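Local coordinates for shikimate dehydrogenase (NADP(+)) (PDB 3TNL), which catalyses the reversible, NADPH-linked reduction of 3-dehydroshikimate to shikimate, a step on the chorismate pathway to the aromatic amino acids, at residues Asp109-Ala114 with Gly119-Val124; Asp81-Phe86 with Thr102-Tyr107; Glu58-Leu63 with Ile299-Glu304; Gly140-Leu145 with Ala174-Lys179. One frame throughout, in Å; residues are numbered along the deposited sequence. Where two conformers were deposited one is given.

Contact 1. Residues Asp109-Ala114 with Gly119-Val124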
# COMPACT_ATOMS: atom_id res chain seq x y z
N ASP B 109 -11.13 6.73 -16.11
CA ASP B 109 -11.64 7.96 -16.71
C ASP B 109 -11.17 8.17 -18.14
O ASP B 109 -11.92 8.77 -18.95
CB ASP B 109 -11.21 9.15 -15.85
CG ASP B 109 -11.65 8.98 -14.42
OD1 ASP B 109 -12.88 8.75 -14.21
OD2 ASP B 109 -10.81 9.06 -13.49
N LYS B 110 -9.95 7.73 -18.47
CA LYS B 110 -9.37 7.90 -19.80
C LYS B 110 -8.54 6.68 -20.17
O LYS B 110 -8.09 5.94 -19.28
CB LYS B 110 -8.44 9.12 -19.83
CG LYS B 110 -9.11 10.47 -19.62
CD LYS B 110 -8.11 11.61 -19.84
CE LYS B 110 -8.79 12.97 -19.78
NZ LYS B 110 -9.81 13.12 -20.87
N LEU B 111 -8.30 6.50 -21.46
CA LEU B 111 -7.47 5.38 -21.96
C LEU B 111 -6.52 5.87 -23.03
O LEU B 111 -6.84 6.80 -23.80
CB LEU B 111 -8.35 4.30 -22.60
CG LEU B 111 -9.44 3.63 -21.76
CD1 LEU B 111 -10.31 2.76 -22.64
CD2 LEU B 111 -8.77 2.82 -20.62
N SER B 112 -5.33 5.29 -23.08
CA SER B 112 -4.41 5.58 -24.16
C SER B 112 -5.04 5.00 -25.45
O SER B 112 -5.95 4.17 -25.40
CB SER B 112 -3.06 4.92 -23.93
OG SER B 112 -3.17 3.50 -24.03
N PRO B 113 -4.55 5.42 -26.62
CA PRO B 113 -5.12 4.84 -27.84
C PRO B 113 -5.03 3.32 -27.94
O PRO B 113 -6.00 2.68 -28.34
CB PRO B 113 -4.29 5.50 -28.95
CG PRO B 113 -3.89 6.80 -28.37
CD PRO B 113 -3.65 6.54 -26.91
N ALA B 114 -3.91 2.73 -27.56
CA ALA B 114 -3.75 1.29 -27.64
C ALA B 114 -4.61 0.58 -26.61
O ALA B 114 -5.17 -0.48 -26.89
CB ALA B 114 -2.29 0.91 -27.46
N GLY B 119 -8.51 -3.05 -25.84
CA GLY B 119 -9.58 -3.39 -24.92
C GLY B 119 -9.07 -3.96 -23.62
O GLY B 119 -9.80 -4.67 -22.90
N ALA B 120 -7.80 -3.73 -23.33
CA ALA B 120 -7.18 -4.19 -22.08
C ALA B 120 -6.28 -3.08 -21.53
O ALA B 120 -5.71 -2.29 -22.26
CB ALA B 120 -6.36 -5.46 -22.29
N VAL B 121 -6.15 -3.06 -20.21
CA VAL B 121 -5.31 -2.12 -19.49
C VAL B 121 -4.44 -2.91 -18.53
O VAL B 121 -4.96 -3.74 -17.78
CB VAL B 121 -6.18 -1.15 -18.64
CG1 VAL B 121 -5.32 -0.37 -17.60
CG2 VAL B 121 -6.97 -0.21 -19.55
N ASN B 122 -3.14 -2.69 -18.53
CA ASN B 122 -2.28 -3.32 -17.54
C ASN B 122 -1.59 -2.30 -16.62
O ASN B 122 -0.91 -2.70 -15.67
CB ASN B 122 -1.23 -4.27 -18.16
CG ASN B 122 -0.07 -3.55 -18.77
OD1 ASN B 122 -0.12 -2.34 -19.04
ND2 ASN B 122 1.02 -4.29 -18.98
N THR B 123 -1.79 -1.01 -16.88
CA THR B 123 -1.12 0.07 -16.14
C THR B 123 -2.07 1.26 -15.98
O THR B 123 -2.62 1.74 -16.95
CB THR B 123 0.11 0.53 -16.91
OG1 THR B 123 1.05 -0.57 -17.05
CG2 THR B 123 0.80 1.71 -16.24
N VAL B 124 -2.24 1.74 -14.76
CA VAL B 124 -3.07 2.88 -14.48
C VAL B 124 -2.24 3.96 -13.81
O VAL B 124 -1.34 3.66 -13.01
CB VAL B 124 -4.25 2.51 -13.53
CG1 VAL B 124 -5.13 3.74 -13.20
CG2 VAL B 124 -5.15 1.42 -14.18
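Leu111 and Val121 meet methyl to methyl, Leu111 CD2 lying 3.7 Å from Val121 CG2, and this single apolar touch is the tight part of the contact. The two side chains cross at about a right angle. Val121 holds CG1 anti to its backbone nitrogen (chi1 166°), which turns CG2 to the nitrogen side of the residue, where the leucine methyl reaches it. The buried Val121 also packs on Ile104, so it has two aliphatic neighbours, and its backbone bonds to that of Lys101, the probable proton acceptor.

The other end is much looser. Ala114 and Gly119, at the start of helix 113-118 and just beyond it, approach through backbone alone, with Ala114 O 4.3 Å from Gly119 N. Gly119 has positive phi and turns the chain out of the helix. At the helix start Ser112 is the N-cap, its OG accepting from Ala115 N.

Past Val121 the chain enters strand 123-127 through a classic beta bulge, Asn122 and Thr123 both facing His134. Thr123 OG1 donates to Asn122 OD1 over 2.9 Å, from well above the carbonyl plane, and Thr136 N donates to the same oxygen. Two donors thus steady the amide of Asn122, a probable shikimate ligand. The chemistry implies a division of labour: dispersion joins the segments, while polar bonds within and beyond them hold the amide that probably binds shikimate.

Contact 2. Residues Asp81-Phe86 with Thr102-Tyr107; sequences DVVQGF and TNIHKY
Ile104 and Tyr107, one turn apart in the 3-10 segment 104-107, receive Val83 of helix 79-88 between them. Ile104 comes first in the sequence: CG1 stands anti to the backbone nitrogen (chi1 -163°) and the extended chain carries CD1 to within 4.0 Å of Val83 CG2. The same isoleucine packs on Trp94 and Val96 of strand 93-96, so it links the helix to the sheet of the substrate-binding domain.

His105 and Lys106 carry the turn round on its outer side, and Tyr107 N closes it with a 2.8 Å bond to Ile104 O. Tyr107 then meets the other valine methyl: Val83 CG1 is 4.0 Å from Tyr107 CB and 3.8 Å from Tyr107 O. The tyrosine touches with its root, while its ring runs off to Leu79 and Lys80 and has Lys106 CB over the centre of one face.

Tyr107 O also accepts a hydrogen bond from Arg87 NH1, on the same helix as Val83. Residues flanking Val83 on that helix pack on the second subunit, where Asp81 OD2 bonds Gln84 NE2 of that chain. Across the two segments the chemistry is wholly apolar at the side chains, which implies that shape and burial bring them together, with the arginine adding a polar tie just outside.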
# COMPACT_ATOMS: atom_id res chain seq x y z
N ASP B 81 -14.45 -2.05 -5.85
CA ASP B 81 -14.13 -1.52 -4.53
C ASP B 81 -12.66 -1.14 -4.40
O ASP B 81 -12.33 -0.15 -3.77
CB ASP B 81 -14.52 -2.52 -3.43
CG ASP B 81 -16.00 -2.60 -3.17
OD1 ASP B 81 -16.77 -1.73 -3.63
OD2 ASP B 81 -16.37 -3.55 -2.44
N VAL B 82 -11.77 -1.94 -5.00
CA VAL B 82 -10.34 -1.66 -4.94
C VAL B 82 -10.02 -0.39 -5.71
O VAL B 82 -9.26 0.43 -5.23
CB VAL B 82 -9.53 -2.86 -5.39
CG1 VAL B 82 -8.08 -2.49 -5.58
CG2 VAL B 82 -9.64 -3.97 -4.35
N VAL B 83 -10.57 -0.23 -6.91
CA VAL B 83 -10.29 0.98 -7.68
C VAL B 83 -10.82 2.21 -6.93
O VAL B 83 -10.14 3.22 -6.84
CB VAL B 83 -10.81 0.91 -9.13
CG1 VAL B 83 -10.53 2.22 -9.84
CG2 VAL B 83 -10.12 -0.23 -9.88
N GLN B 84 -12.03 2.12 -6.38
CA GLN B 84 -12.57 3.25 -5.62
C GLN B 84 -11.67 3.56 -4.44
O GLN B 84 -11.34 4.73 -4.15
CB GLN B 84 -14.00 2.98 -5.15
CG GLN B 84 -15.01 2.88 -6.27
CD GLN B 84 -16.45 3.07 -5.81
OE1 GLN B 84 -16.72 3.28 -4.63
NE2 GLN B 84 -17.38 3.00 -6.77
N GLY B 85 -11.21 2.50 -3.78
CA GLY B 85 -10.34 2.67 -2.63
C GLY B 85 -9.00 3.31 -3.02
O GLY B 85 -8.51 4.22 -2.33
N PHE B 86 -8.46 2.90 -4.17
CA PHE B 86 -7.19 3.47 -4.64
C PHE B 86 -7.36 4.95 -4.98
O PHE B 86 -6.49 5.74 -4.75
CB PHE B 86 -6.66 2.76 -5.88
CG PHE B 86 -6.03 1.41 -5.62
CD1 PHE B 86 -5.76 0.93 -4.33
CD2 PHE B 86 -5.63 0.64 -6.70
CE1 PHE B 86 -5.12 -0.33 -4.14
CE2 PHE B 86 -4.98 -0.55 -6.54
CZ PHE B 86 -4.71 -1.06 -5.25
N THR B 102 -9.37 -6.68 -18.92
CA THR B 102 -10.41 -6.28 -19.87
C THR B 102 -11.65 -5.65 -19.23
O THR B 102 -12.49 -5.11 -19.94
CB THR B 102 -10.82 -7.45 -20.77
OG1 THR B 102 -11.43 -8.48 -19.99
CG2 THR B 102 -9.64 -8.01 -21.51
N ASN B 103 -11.77 -5.70 -17.90
CA ASN B 103 -12.91 -5.09 -17.21
C ASN B 103 -12.63 -3.73 -16.58
O ASN B 103 -13.54 -2.94 -16.40
CB ASN B 103 -13.40 -5.98 -16.06
CG ASN B 103 -14.15 -7.23 -16.53
OD1 ASN B 103 -14.63 -7.30 -17.64
ND2 ASN B 103 -14.28 -8.20 -15.63
N ILE B 104 -11.37 -3.44 -16.30
CA ILE B 104 -11.03 -2.26 -15.48
C ILE B 104 -11.38 -0.93 -16.13
O ILE B 104 -11.67 0.02 -15.42
CB ILE B 104 -9.59 -2.29 -14.94
CG1 ILE B 104 -9.42 -1.29 -13.78
CG2 ILE B 104 -8.59 -2.08 -16.05
CD1 ILE B 104 -8.01 -1.34 -13.14
N HIS B 105 -11.41 -0.88 -17.46
CA HIS B 105 -11.72 0.36 -18.14
C HIS B 105 -13.03 0.95 -17.63
O HIS B 105 -13.19 2.16 -17.64
CB HIS B 105 -11.82 0.18 -19.66
CG HIS B 105 -12.99 -0.65 -20.07
ND1 HIS B 105 -12.95 -2.03 -20.11
CD2 HIS B 105 -14.25 -0.30 -20.41
CE1 HIS B 105 -14.13 -2.49 -20.48
NE2 HIS B 105 -14.95 -1.46 -20.65
N LYS B 106 -13.97 0.11 -17.19
CA LYS B 106 -15.26 0.54 -16.64
C LYS B 106 -15.13 1.55 -15.50
O LYS B 106 -16.00 2.40 -15.28
CB LYS B 106 -16.04 -0.65 -16.04
CG LYS B 106 -16.37 -1.86 -16.93
CD LYS B 106 -16.95 -3.01 -16.02
CE LYS B 106 -16.88 -4.42 -16.64
NZ LYS B 106 -17.75 -4.63 -17.81
N TYR B 107 -14.03 1.42 -14.76
CA TYR B 107 -13.80 2.18 -13.55
C TYR B 107 -12.76 3.28 -13.71
O TYR B 107 -12.43 3.93 -12.71
CB TYR B 107 -13.37 1.22 -12.42
CG TYR B 107 -14.33 0.06 -12.28
CD1 TYR B 107 -15.68 0.31 -12.09
CD2 TYR B 107 -13.90 -1.26 -12.36
CE1 TYR B 107 -16.58 -0.73 -11.98
CE2 TYR B 107 -14.81 -2.31 -12.25
CZ TYR B 107 -16.14 -2.02 -12.08
OH TYR B 107 -17.09 -3.01 -11.96

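Contact 3. Residues Glu58-Leu63 with Ile299-Glu304; sequences EAFAKL and IWTHKE
Helix 52-63 approaches the end of helix 286-301 and the chain just beyond it, with Leu63 and Lys303 nearest in backbone, their CA atoms 8.8 Å apart, while Phe60 and Thr301 stand 9.3 Å apart by the same measure. The second helix finishes in an ST turn, Thr301 OG1 accepting from Lys303 N at an N-H...O angle of 144°, and His302 follows the helix with positive phi. This joins a helix of the substrate-binding domain to the C-terminal part of the chain. Elsewhere on helix 52-63 the buried Glu58 accepts through OE1 from Thr30 N and Glu31 N of the second subunit.

Thr301 divides its branches between two tasks. With chi1 at 74°, OG1 sits between the backbone nitrogen and the carbonyl carbon, bonding to Phe297 O as well as Lys303 N, and the methyl is turned toward the other helix. That methyl comes to the rim of the Phe60 ring, near its plane, with CG2 3.9 Å from Phe60 CE1. Phe60 also meets the ring of Phe297, their planes about 30° apart.

The border of the contact is more exposed. Here Leu63 points toward the departing chain and packs loosely on the base of Lys303, CD1 to CB 4.4 Å. The closest approach belongs to Leu63, whose CD1 methyl lies 3.5 Å from Glu304 O.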
# COMPACT_ATOMS: atom_id res chain seq x y z
N GLU B 58 13.38 -2.68 -6.45
CA GLU B 58 14.83 -2.56 -6.69
C GLU B 58 15.10 -1.27 -7.47
O GLU B 58 16.08 -0.57 -7.18
CB GLU B 58 15.38 -3.79 -7.40
CG GLU B 58 15.41 -5.03 -6.52
CD GLU B 58 16.52 -5.04 -5.48
OE1 GLU B 58 16.40 -5.83 -4.53
OE2 GLU B 58 17.50 -4.29 -5.63
N ALA B 59 14.25 -0.94 -8.45
CA ALA B 59 14.41 0.28 -9.23
C ALA B 59 14.21 1.51 -8.35
O ALA B 59 15.02 2.46 -8.39
CB ALA B 59 13.41 0.30 -10.46
N PHE B 60 13.16 1.52 -7.53
CA PHE B 60 12.93 2.66 -6.66
C PHE B 60 14.12 2.88 -5.73
O PHE B 60 14.58 4.02 -5.56
CB PHE B 60 11.69 2.49 -5.78
CG PHE B 60 10.40 2.37 -6.51
CD1 PHE B 60 10.10 3.18 -7.58
CD2 PHE B 60 9.44 1.48 -6.06
CE1 PHE B 60 8.87 3.11 -8.20
CE2 PHE B 60 8.17 1.41 -6.66
CZ PHE B 60 7.91 2.19 -7.78
N ALA B 61 14.59 1.81 -5.10
CA ALA B 61 15.72 1.88 -4.16
C ALA B 61 17.00 2.36 -4.83
O ALA B 61 17.70 3.21 -4.27
CB ALA B 61 15.93 0.55 -3.46
N LYS B 62 17.28 1.85 -6.02
CA LYS B 62 18.46 2.25 -6.79
C LYS B 62 18.43 3.75 -7.09
O LYS B 62 19.46 4.44 -6.93
CB LYS B 62 18.52 1.47 -8.12
CG LYS B 62 19.72 1.80 -9.01
CD LYS B 62 21.03 1.51 -8.32
CE LYS B 62 22.21 1.65 -9.29
NZ LYS B 62 23.50 1.43 -8.59
N LEU B 63 17.28 4.26 -7.51
CA LEU B 63 17.15 5.67 -7.88
C LEU B 63 16.84 6.58 -6.68
O LEU B 63 16.77 7.80 -6.84
CB LEU B 63 16.06 5.87 -8.94
CG LEU B 63 16.26 5.22 -10.32
CD1 LEU B 63 15.24 5.74 -11.30
CD2 LEU B 63 17.64 5.49 -10.84
N ILE B 299 5.78 6.18 -16.64
CA ILE B 299 4.42 6.71 -16.54
C ILE B 299 4.17 7.16 -15.07
O ILE B 299 3.59 8.21 -14.83
CB ILE B 299 3.38 5.68 -17.03
CG1 ILE B 299 3.34 5.62 -18.57
CG2 ILE B 299 2.01 6.02 -16.54
CD1 ILE B 299 2.62 4.42 -19.14
N TRP B 300 4.62 6.37 -14.10
CA TRP B 300 4.36 6.74 -12.71
C TRP B 300 5.29 7.79 -12.14
O TRP B 300 4.84 8.72 -11.48
CB TRP B 300 4.44 5.52 -11.79
CG TRP B 300 3.44 4.41 -12.13
CD1 TRP B 300 2.14 4.54 -12.49
CD2 TRP B 300 3.71 3.00 -12.12
NE1 TRP B 300 1.60 3.31 -12.71
CE2 TRP B 300 2.54 2.35 -12.51
CE3 TRP B 300 4.85 2.25 -11.85
CZ2 TRP B 300 2.46 0.96 -12.61
CZ3 TRP B 300 4.78 0.86 -11.96
CH2 TRP B 300 3.60 0.25 -12.32
N THR B 301 6.59 7.59 -12.38
CA THR B 301 7.65 8.40 -11.75
C THR B 301 8.25 9.52 -12.56
O THR B 301 8.90 10.41 -11.99
CB THR B 301 8.83 7.51 -11.30
OG1 THR B 301 9.59 7.09 -12.45
CG2 THR B 301 8.36 6.28 -10.47
N HIS B 302 8.10 9.45 -13.87
CA HIS B 302 8.69 10.41 -14.78
C HIS B 302 10.20 10.44 -14.64
O HIS B 302 10.85 11.48 -14.85
CB HIS B 302 7.98 11.77 -14.74
CG HIS B 302 6.62 11.69 -15.32
ND1 HIS B 302 6.41 11.67 -16.68
CD2 HIS B 302 5.41 11.49 -14.75
CE1 HIS B 302 5.12 11.50 -16.92
NE2 HIS B 302 4.49 11.40 -15.77
N LYS B 303 10.72 9.25 -14.32
CA LYS B 303 12.14 9.00 -14.34
C LYS B 303 12.34 7.70 -15.10
O LYS B 303 11.47 6.85 -15.16
CB LYS B 303 12.73 8.98 -12.96
CG LYS B 303 12.52 10.33 -12.28
CD LYS B 303 13.50 10.60 -11.20
CE LYS B 303 13.22 11.94 -10.55
NZ LYS B 303 14.27 12.38 -9.62
N GLU B 304 13.49 7.58 -15.74
CA GLU B 304 13.83 6.41 -16.52
C GLU B 304 14.28 5.26 -15.63
O GLU B 304 15.17 5.44 -14.80
CB GLU B 304 14.99 6.80 -17.47
CG GLU B 304 15.42 5.73 -18.43
CD GLU B 304 16.44 6.22 -19.45
OE1 GLU B 304 16.98 7.34 -19.29
OE2 GLU B 304 16.70 5.47 -20.41

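Contact 4. Residues Gly140-Leu145 with Ala174-Lys179; sequences GYMRAL and ALDGVK
Helix 137-147 passes the C-terminal end of helix 164-175, the backbones coming nearest at Met142 and Asp176, whose CA atoms are 8.5 Å apart. That end is a Schellman motif: Gly177 takes positive phi and two bonds run back into the last turn, among them Gly177 N to Ala174 O. Helix 164-175 begins within the glycine-rich GxGxxA motif of the Rossmann-type domain, where Gly161, Gly163 and neighbours probably bind NADP, and the contact lies at the far end of that helix, with the Met142 side chain about 12 Å from the bound NAD.

Met142 carries the contact. Its chain is bent twice, with chi2 and chi3 both at -66°, and lies against the carboxylate of Asp176, which comes from the opposite direction. The methylene CG is 3.6 Å from Asp176 OD2, and CB lies a little farther off at 3.8 Å. The second bend brings the terminal methyl back, CE standing 4.0 Å from the same oxygen. Thus three carbons of one side chain line one side of a single carboxylate oxygen by van der Waals contact. The other oxygen, OD1, accepts from Gln172 NE2, four residues earlier in the chain, a bond that should limit rotation of the carboxylate.

Beyond the glycine, Val178 packs on Ala173 of helix 164-175 and on Ile152. Ala173 is shared, since Met142 rests on it too. A chi1 of 166° sets Val178 CG1 opposite the nitrogen, and CG2, beside that nitrogen, meets Met142 CE at 4.1 Å.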
# COMPACT_ATOMS: atom_id res chain seq x y z
N GLY B 140 6.35 -3.04 -24.70
CA GLY B 140 7.51 -3.72 -24.12
C GLY B 140 8.10 -4.73 -25.11
O GLY B 140 9.32 -4.82 -25.28
N TYR B 141 7.22 -5.46 -25.77
CA TYR B 141 7.63 -6.44 -26.78
C TYR B 141 8.37 -5.76 -27.94
O TYR B 141 9.46 -6.17 -28.32
CB TYR B 141 6.40 -7.22 -27.30
CG TYR B 141 6.77 -8.22 -28.38
CD1 TYR B 141 7.23 -9.50 -28.04
CD2 TYR B 141 6.68 -7.88 -29.71
CE1 TYR B 141 7.63 -10.39 -29.01
CE2 TYR B 141 7.06 -8.77 -30.70
CZ TYR B 141 7.53 -10.02 -30.35
OH TYR B 141 7.91 -10.90 -31.32
N MET B 142 7.82 -4.68 -28.45
CA MET B 142 8.40 -3.98 -29.56
C MET B 142 9.74 -3.35 -29.20
O MET B 142 10.67 -3.35 -29.99
CB MET B 142 7.41 -2.95 -30.11
CG MET B 142 6.12 -3.55 -30.63
SD MET B 142 6.27 -4.59 -32.09
CE MET B 142 6.81 -3.39 -33.32
N ARG B 143 9.81 -2.78 -28.00
CA ARG B 143 11.04 -2.14 -27.55
C ARG B 143 12.13 -3.15 -27.41
O ARG B 143 13.29 -2.90 -27.80
CB ARG B 143 10.77 -1.40 -26.23
CG ARG B 143 11.99 -0.67 -25.66
CD ARG B 143 12.51 0.39 -26.58
NE ARG B 143 13.63 1.11 -25.96
CZ ARG B 143 13.50 2.14 -25.12
NH1 ARG B 143 12.30 2.58 -24.75
NH2 ARG B 143 14.58 2.72 -24.62
N ALA B 144 11.80 -4.32 -26.86
CA ALA B 144 12.80 -5.36 -26.69
C ALA B 144 13.39 -5.77 -28.06
O ALA B 144 14.59 -5.99 -28.18
CB ALA B 144 12.18 -6.58 -25.96
N LEU B 145 12.57 -5.86 -29.09
CA LEU B 145 13.08 -6.20 -30.42
C LEU B 145 14.03 -5.13 -30.90
O LEU B 145 15.12 -5.43 -31.34
CB LEU B 145 11.94 -6.37 -31.43
CG LEU B 145 11.01 -7.58 -31.30
CD1 LEU B 145 9.90 -7.44 -32.33
CD2 LEU B 145 11.83 -8.86 -31.47
N ALA B 174 0.83 -3.25 -35.21
CA ALA B 174 0.09 -2.56 -36.28
C ALA B 174 0.13 -1.04 -36.10
O ALA B 174 0.36 -0.30 -37.07
CB ALA B 174 -1.33 -3.02 -36.34
N LEU B 175 -0.12 -0.58 -34.87
CA LEU B 175 -0.05 0.86 -34.56
C LEU B 175 1.36 1.41 -34.79
O LEU B 175 1.50 2.58 -35.17
CB LEU B 175 -0.49 1.13 -33.11
CG LEU B 175 -1.97 0.90 -32.81
CD1 LEU B 175 -2.25 0.97 -31.34
CD2 LEU B 175 -2.89 1.88 -33.60
N ASP B 176 2.40 0.62 -34.57
CA ASP B 176 3.79 1.04 -34.72
C ASP B 176 4.32 0.96 -36.16
O ASP B 176 5.48 1.29 -36.41
CB ASP B 176 4.70 0.20 -33.83
CG ASP B 176 4.50 0.46 -32.34
OD1 ASP B 176 3.55 1.18 -31.96
OD2 ASP B 176 5.29 -0.13 -31.57
N GLY B 177 3.55 0.44 -37.09
CA GLY B 177 4.00 0.42 -38.47
C GLY B 177 4.42 -0.90 -39.10
O GLY B 177 4.99 -0.89 -40.17
N VAL B 178 4.18 -2.02 -38.42
CA VAL B 178 4.39 -3.31 -39.06
C VAL B 178 3.40 -3.34 -40.25
O VAL B 178 2.23 -2.99 -40.11
CB VAL B 178 4.20 -4.43 -38.06
CG1 VAL B 178 4.09 -5.77 -38.76
CG2 VAL B 178 5.36 -4.39 -37.06
N LYS B 179 3.86 -3.80 -41.40
CA LYS B 179 3.06 -3.75 -42.64
C LYS B 179 1.99 -4.82 -42.77
O LYS B 179 0.91 -4.57 -43.30
CB LYS B 179 3.99 -3.79 -43.86
CG LYS B 179 3.32 -3.65 -45.24
CD LYS B 179 4.31 -3.97 -46.39
CE LYS B 179 3.66 -3.68 -47.74
NZ LYS B 179 2.37 -4.37 -47.88

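From the N terminus, helix 52-63 opens the longest loop, which contact 3 closes only when the chain returns at 299-304; contacts 1, 2 and 4 all nest inside it. Contact 2 closes first, joining helix 79-88 to the turn before strand 110-111. Contact 1 follows in series with a short loop round helix 113-118, and contact 4 then spans the first strand of the Rossmann-type sheet. None cross. Contacts 1 and 2 touch, Leu111 packing on His105, within the substrate-binding domain. Val124 O and Trp300 NE1 probably bond contact 1 to contact 3, and Ala114 packs on Leu175 of contact 4, bridging toward the nucleotide-binding domain.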